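Local atomic coordinates of ArsR family transcriptional regulator (Comamonas testosteroni, PDB entry 6UVU), a protein that acts as an Sb(III)-responsive transcriptional repressor, probably binding DNA through a winged helix-turn-helix domain and releasing it when the metalloid is bound. Residues Arg46-Leu51 with Arg84-Ala89; Leu57-Leu62 with Asn75-Leu80. All coordinates share one frame; numbering follows the deposited sequence.

Contact 1: Arg46-Leu51 with Arg84-Ala89; sequences RLLHAL and RILRAA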
loop_
_atom_site.group_PDB
_atom_site.type_symbol
_atom_site.label_atom_id
_atom_site.label_comp_id
_atom_site.label_asym_id
_atom_site.label_seq_id
_atom_site.Cartn_x
_atom_site.Cartn_y
_atom_site.Cartn_z
ATOM N N ARG B 46 9.946 -3.231 -6.876
ATOM C CA ARG B 46 11.398 -3.143 -6.993
ATOM C C ARG B 46 11.799 -2.188 -8.105
ATOM O O ARG B 46 12.751 -1.419 -7.949
ATOM C CB ARG B 46 11.989 -4.533 -7.243
ATOM C CG ARG B 46 11.781 -5.515 -6.099
ATOM C CD ARG B 46 12.594 -6.767 -6.347
ATOM N NE ARG B 46 14.023 -6.519 -6.186
ATOM C CZ ARG B 46 14.951 -6.990 -7.014
ATOM N NH1 ARG B 46 14.584 -7.712 -8.065
ATOM N NH2 ARG B 46 16.240 -6.736 -6.802
ATOM N N LEU B 47 11.073 -2.215 -9.231
ATOM C CA LEU B 47 11.346 -1.273 -10.315
ATOM C C LEU B 47 11.144 0.154 -9.845
ATOM O O LEU B 47 11.943 1.049 -10.168
ATOM C CB LEU B 47 10.426 -1.564 -11.511
ATOM C CG LEU B 47 10.773 -2.709 -12.456
ATOM C CD1 LEU B 47 9.651 -2.934 -13.478
ATOM C CD2 LEU B 47 12.070 -2.366 -13.173
ATOM N N LEU B 48 10.078 0.376 -9.064
ATOM C CA LEU B 48 9.744 1.714 -8.580
ATOM C C LEU B 48 10.781 2.210 -7.585
ATOM O O LEU B 48 11.127 3.397 -7.571
ATOM C CB LEU B 48 8.366 1.699 -7.928
ATOM C CG LEU B 48 7.127 2.227 -8.654
ATOM C CD1 LEU B 48 7.322 2.271 -10.137
ATOM C CD2 LEU B 48 5.892 1.391 -8.291
ATOM N N HIS B 49 11.272 1.318 -6.729
ATOM C CA HIS B 49 12.325 1.710 -5.807
ATOM C C HIS B 49 13.620 2.039 -6.551
ATOM O O HIS B 49 14.262 3.053 -6.262
ATOM C CB HIS B 49 12.566 0.610 -4.774
ATOM C CG HIS B 49 13.541 1.020 -3.710
ATOM N ND1 HIS B 49 14.332 0.120 -3.028
ATOM C CD2 HIS B 49 13.835 2.240 -3.205
ATOM C CE1 HIS B 49 15.079 0.773 -2.153
ATOM N NE2 HIS B 49 14.795 2.060 -2.240
ATOM N N ALA B 50 14.032 1.179 -7.489
ATOM C CA ALA B 50 15.242 1.441 -8.270
ATOM C C ALA B 50 15.151 2.772 -9.014
ATOM O O ALA B 50 16.148 3.492 -9.130
ATOM C CB ALA B 50 15.491 0.297 -9.255
ATOM N N LEU B 51 13.957 3.126 -9.510
ATOM C CA LEU B 51 13.752 4.433 -10.130
ATOM C C LEU B 51 13.807 5.557 -9.106
ATOM O O LEU B 51 14.332 6.639 -9.390
ATOM C CB LEU B 51 12.413 4.472 -10.845
ATOM C CG LEU B 51 12.309 3.614 -12.087
ATOM C CD1 LEU B 51 10.845 3.490 -12.475
ATOM C CD2 LEU B 51 13.125 4.264 -13.204
ATOM N N ARG B 84 0.200 6.635 -16.118
ATOM C CA ARG B 84 0.605 7.961 -15.643
ATOM C C ARG B 84 1.370 7.906 -14.326
ATOM O O ARG B 84 1.369 8.870 -13.561
ATOM C CB ARG B 84 -0.591 8.910 -15.530
ATOM C CG ARG B 84 -1.185 9.263 -16.890
ATOM C CD ARG B 84 -2.575 9.823 -16.778
ATOM N NE ARG B 84 -3.416 9.017 -15.888
ATOM C CZ ARG B 84 -4.078 7.918 -16.249
ATOM N NH1 ARG B 84 -4.011 7.454 -17.500
ATOM N NH2 ARG B 84 -4.807 7.276 -15.346
ATOM N N ILE B 85 2.037 6.795 -14.044
ATOM C CA ILE B 85 2.844 6.734 -12.827
ATOM C C ILE B 85 4.241 7.285 -13.111
ATOM O O ILE B 85 4.874 7.870 -12.223
ATOM C CB ILE B 85 2.921 5.293 -12.285
ATOM C CG1 ILE B 85 1.510 4.680 -12.092
ATOM C CG2 ILE B 85 3.742 5.230 -10.983
ATOM C CD1 ILE B 85 0.702 5.299 -10.994
ATOM N N LEU B 86 4.711 7.099 -14.340
ATOM C CA LEU B 86 6.024 7.515 -14.790
ATOM C C LEU B 86 5.893 8.544 -15.907
ATOM O O LEU B 86 4.832 8.720 -16.509
ATOM C CB LEU B 86 6.833 6.317 -15.294
ATOM C CG LEU B 86 6.961 5.136 -14.337
ATOM C CD1 LEU B 86 7.806 4.049 -14.930
ATOM C CD2 LEU B 86 7.524 5.587 -13.021
ATOM N N ARG B 87 6.991 9.249 -16.147
ATOM C CA ARG B 87 7.192 10.055 -17.344
ATOM C C ARG B 87 8.302 9.397 -18.151
ATOM O O ARG B 87 9.368 9.088 -17.601
ATOM C CB ARG B 87 7.558 11.494 -16.972
ATOM C CG ARG B 87 7.852 12.443 -18.129
ATOM C CD ARG B 87 7.962 13.877 -17.611
ATOM N NE ARG B 87 9.035 14.632 -18.257
ATOM C CZ ARG B 87 10.323 14.545 -17.927
ATOM N NH1 ARG B 87 10.714 13.717 -16.962
ATOM N NH2 ARG B 87 11.227 15.279 -18.570
ATOM N N ALA B 88 8.038 9.143 -19.440
ATOM C CA ALA B 88 9.021 8.540 -20.340
ATOM C C ALA B 88 9.573 9.630 -21.262
ATOM O O ALA B 88 8.864 10.124 -22.152
ATOM C CB ALA B 88 8.409 7.397 -21.147
ATOM N N ALA B 89 10.840 9.999 -21.048
ATOM C CA ALA B 89 11.498 11.068 -21.799
ATOM C C ALA B 89 12.394 10.432 -22.852
ATOM O O ALA B 89 13.383 9.771 -22.509
ATOM C CB ALA B 89 12.310 11.966 -20.878
#

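Contact 2: Leu57-Leu62 with Asn75-Leu80; sequences LCVTDL and NQLQRL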
loop_
_atom_site.group_PDB
_atom_site.type_symbol
_atom_site.label_atom_id
_atom_site.label_comp_id
_atom_site.label_asym_id
_atom_site.label_seq_id
_atom_site.Cartn_x
_atom_site.Cartn_y
_atom_site.Cartn_z
ATOM N N LEU B 57 16.074 6.287 -14.815
ATOM C CA LEU B 57 16.997 5.406 -15.516
ATOM C C LEU B 57 16.426 5.036 -16.881
ATOM O O LEU B 57 15.226 5.174 -17.140
ATOM C CB LEU B 57 17.266 4.135 -14.701
ATOM C CG LEU B 57 17.977 4.343 -13.356
ATOM C CD1 LEU B 57 17.904 3.094 -12.476
ATOM C CD2 LEU B 57 19.425 4.812 -13.566
ATOM N N CYS B 58 17.309 4.545 -17.749
ATOM C CA CYS B 58 16.923 3.857 -18.966
ATOM C C CYS B 58 16.677 2.390 -18.664
ATOM O O CYS B 58 17.011 1.880 -17.592
ATOM C CB CYS B 58 17.997 3.992 -20.060
ATOM S SG CYS B 58 19.539 3.033 -19.795
ATOM N N VAL B 59 16.103 1.701 -19.651
ATOM C CA VAL B 59 15.696 0.313 -19.469
ATOM C C VAL B 59 16.905 -0.578 -19.178
ATOM O O VAL B 59 16.819 -1.524 -18.382
ATOM C CB VAL B 59 14.902 -0.156 -20.704
ATOM C CG1 VAL B 59 14.589 -1.629 -20.628
ATOM C CG2 VAL B 59 13.617 0.634 -20.816
ATOM N N THR B 60 18.059 -0.263 -19.780
ATOM C CA THR B 60 19.244 -1.112 -19.644
ATOM C C THR B 60 19.844 -1.039 -18.240
ATOM O O THR B 60 20.211 -2.063 -17.651
ATOM C CB THR B 60 20.283 -0.712 -20.697
ATOM O OG1 THR B 60 19.955 -1.348 -21.937
ATOM C CG2 THR B 60 21.698 -1.099 -20.264
ATOM N N ASP B 61 19.984 0.170 -17.702
ATOM C CA ASP B 61 20.470 0.317 -16.335
ATOM C C ASP B 61 19.456 -0.233 -15.342
ATOM O O ASP B 61 19.813 -0.972 -14.417
ATOM C CB ASP B 61 20.761 1.789 -16.043
ATOM C CG ASP B 61 21.847 2.365 -16.942
ATOM O OD1 ASP B 61 22.557 1.585 -17.616
ATOM O OD2 ASP B 61 21.979 3.607 -16.971
ATOM N N LEU B 62 18.182 0.116 -15.525
ATOM C CA LEU B 62 17.147 -0.354 -14.614
ATOM C C LEU B 62 17.044 -1.877 -14.626
ATOM O O LEU B 62 16.980 -2.509 -13.565
ATOM C CB LEU B 62 15.818 0.301 -14.975
ATOM C CG LEU B 62 14.617 -0.171 -14.174
ATOM C CD1 LEU B 62 14.893 -0.086 -12.682
ATOM C CD2 LEU B 62 13.408 0.652 -14.538
ATOM N N ASN B 75 8.660 -3.328 -21.230
ATOM C CA ASN B 75 7.213 -3.396 -21.324
ATOM C C ASN B 75 6.580 -2.940 -20.022
ATOM O O ASN B 75 5.627 -2.155 -20.034
ATOM C CB ASN B 75 6.790 -4.810 -21.728
ATOM C CG ASN B 75 7.385 -5.236 -23.093
ATOM O OD1 ASN B 75 7.849 -4.398 -23.890
ATOM N ND2 ASN B 75 7.372 -6.542 -23.357
ATOM N N GLN B 76 7.160 -3.348 -18.886
ATOM C CA GLN B 76 6.661 -2.926 -17.579
ATOM C C GLN B 76 6.677 -1.409 -17.434
ATOM O O GLN B 76 5.756 -0.823 -16.852
ATOM C CB GLN B 76 7.503 -3.560 -16.473
ATOM C CG GLN B 76 7.303 -5.056 -16.281
ATOM C CD GLN B 76 6.353 -5.367 -15.135
ATOM O OE1 GLN B 76 5.374 -4.646 -14.904
ATOM N NE2 GLN B 76 6.645 -6.439 -14.400
ATOM N N LEU B 77 7.725 -0.751 -17.944
ATOM C CA LEU B 77 7.822 0.693 -17.758
ATOM C C LEU B 77 6.830 1.442 -18.644
ATOM O O LEU B 77 6.187 2.400 -18.191
ATOM C CB LEU B 77 9.251 1.167 -18.015
ATOM C CG LEU B 77 10.292 0.712 -16.996
ATOM C CD1 LEU B 77 11.668 1.026 -17.503
ATOM C CD2 LEU B 77 10.063 1.370 -15.655
ATOM N N GLN B 78 6.675 1.031 -19.906
ATOM C CA GLN B 78 5.683 1.730 -20.721
ATOM C C GLN B 78 4.273 1.569 -20.147
ATOM O O GLN B 78 3.457 2.490 -20.260
ATOM C CB GLN B 78 5.745 1.298 -22.192
ATOM C CG GLN B 78 6.359 -0.057 -22.496
ATOM C CD GLN B 78 7.010 -0.109 -23.891
ATOM O OE1 GLN B 78 6.818 0.801 -24.705
ATOM N NE2 GLN B 78 7.786 -1.169 -24.162
ATOM N N ARG B 79 3.981 0.454 -19.467
ATOM C CA ARG B 79 2.674 0.317 -18.817
ATOM C C ARG B 79 2.510 1.317 -17.680
ATOM O O ARG B 79 1.451 1.945 -17.542
ATOM C CB ARG B 79 2.466 -1.105 -18.286
ATOM C CG ARG B 79 2.638 -2.195 -19.306
ATOM C CD ARG B 79 1.551 -2.120 -20.372
ATOM N NE ARG B 79 2.118 -2.468 -21.667
ATOM C CZ ARG B 79 2.547 -1.572 -22.552
ATOM N NH1 ARG B 79 3.067 -1.976 -23.699
ATOM N NH2 ARG B 79 2.441 -0.268 -22.303
ATOM N N LEU B 80 3.529 1.435 -16.811
ATOM C CA LEU B 80 3.462 2.425 -15.730
ATOM C C LEU B 80 3.300 3.834 -16.296
ATOM O O LEU B 80 2.572 4.662 -15.735
ATOM C CB LEU B 80 4.717 2.359 -14.844
ATOM C CG LEU B 80 4.794 1.495 -13.567
ATOM C CD1 LEU B 80 3.438 1.340 -12.889
ATOM C CD2 LEU B 80 5.423 0.135 -13.840
#

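Contact 1: Arg46-Leu51 with Arg84-Ala89
Leu-48, on a helix, and Leu-86, at the start of a strand, mark where the two backbones come nearest, their CA atoms 9.3 Å apart. At that separation the backbones do not bond, and the contact is made by leucine side chains. Its strand side follows a turn: Arg-84 leaves the preceding helix in a Schellman motif with a positive phi of 70°, and after Ile-85 the chain becomes extended at Leu-86, whose side chain points toward the helix. Arg-84 itself is exposed, as suits its charge.

Leu-86 carries the contact. Its CG lies opposite its own carbonyl carbon (chi1 -53°), and the forked end meets the helix with both methyls. CD1 touches Leu-51 CD1 at 3.9 Å, while CD2 lies 4.0 Å from that same Leu-51 CD1. One methyl of Leu-51 is thus set against the fork of Leu-86, and the two side chains cross at about a right angle. Leu-48, one helical turn before Leu-51 and on the same helix face, adds a looser touch, its CD1 standing 4.4 Å from Leu-86 CD2. Branched, flexible leucines suit this buried meeting of helix and strand, since their methyls can be turned to fit one another. Directly after the buried Leu-86 comes Arg-87, which lies exposed.

This is core packing of a winged helix-turn-helix domain, joining helix 42-54 to the first wing strand. Leu-86 also meets Ile-99 of the partner strand 94-99, and Leu-51 reaches Leu-62 of helix 59-65. Another face of helix 42-54 serves the dimer, where Arg-46 NE and His-49 ND1 hydrogen-bond to the backbone of Ile-24 of the second subunit. Leu-47, on the same helix as Leu-48 and Leu-51, packs on Val-73 of helix 70-82.

Contact 2: Leu57-Leu62 with Asn75-Leu80
Leu-62, which meets Leu-77 across the contact, has its backbone N bonded to Cys-58 O at 3.0 Å, in the first turn of helix 59-65. Cys-58 holds the N-cap position: its SG accepts from Asp-61 N at 3.6 Å in a nearly straight bond (171°), a length that the large sulfur atom accommodates. The turn so fixed presents Val-59 and Leu-62 to the second helix.

Leu-77 reaches between them. Its CD1 lies 3.5 Å from Leu-62 CD2, tighter than an ordinary carbon contact, and its CD2 is 3.6 Å from that same methyl. The two leucines meet tip to tip, Leu-62 extending with CG opposite its backbone N (chi1 176°). Val-59 instead runs past Leu-77 in the opposite sense, CG2 to CD1 at 3.9 Å; it is a short beta-branched side chain, whose CG2 suffices to meet the Leu-77 methyl. Cutting Leu-77 back to an alanine would probably open a gap between the helices, leaving Leu-62 CD2 and Val-59 CG2 without their shared partner.

The pairing joins the two helices of the helix-turn-helix, of which 70-82 is probably the recognition helix, as in relatives. Asn-75 and Arg-79 lie on its exposed side, Arg-79 in a salt bridge with Asp-82. Tyr-97 of wing strand 94-99 packs against both Val-59 and Leu-77.

How the contacts relate
Contacts 1 and 2 are neighbouring parts of one hydrophobic core, their centres about 7 Å apart. Leu-62 of contact 2 inserts against helix 42-54, its CG 3.5 Å from Leu-47 CD2 and its CD1 3.5 Å from Ala-50 CB. Leu-86 of contact 1, in turn, packs on Leu-77 and sets its CD1 3.5 Å from Leu-80 CB. A probable hydrogen bond from Ile-85 N to Leu-80 O, 2.8 Å, ties the turn at the start of 84-89 to the end of segment 75-80. Helix 70-82 thus touches both: it supplies one side of contact 2 and, through Leu-77 and Leu-80, meets the strand side of contact 1.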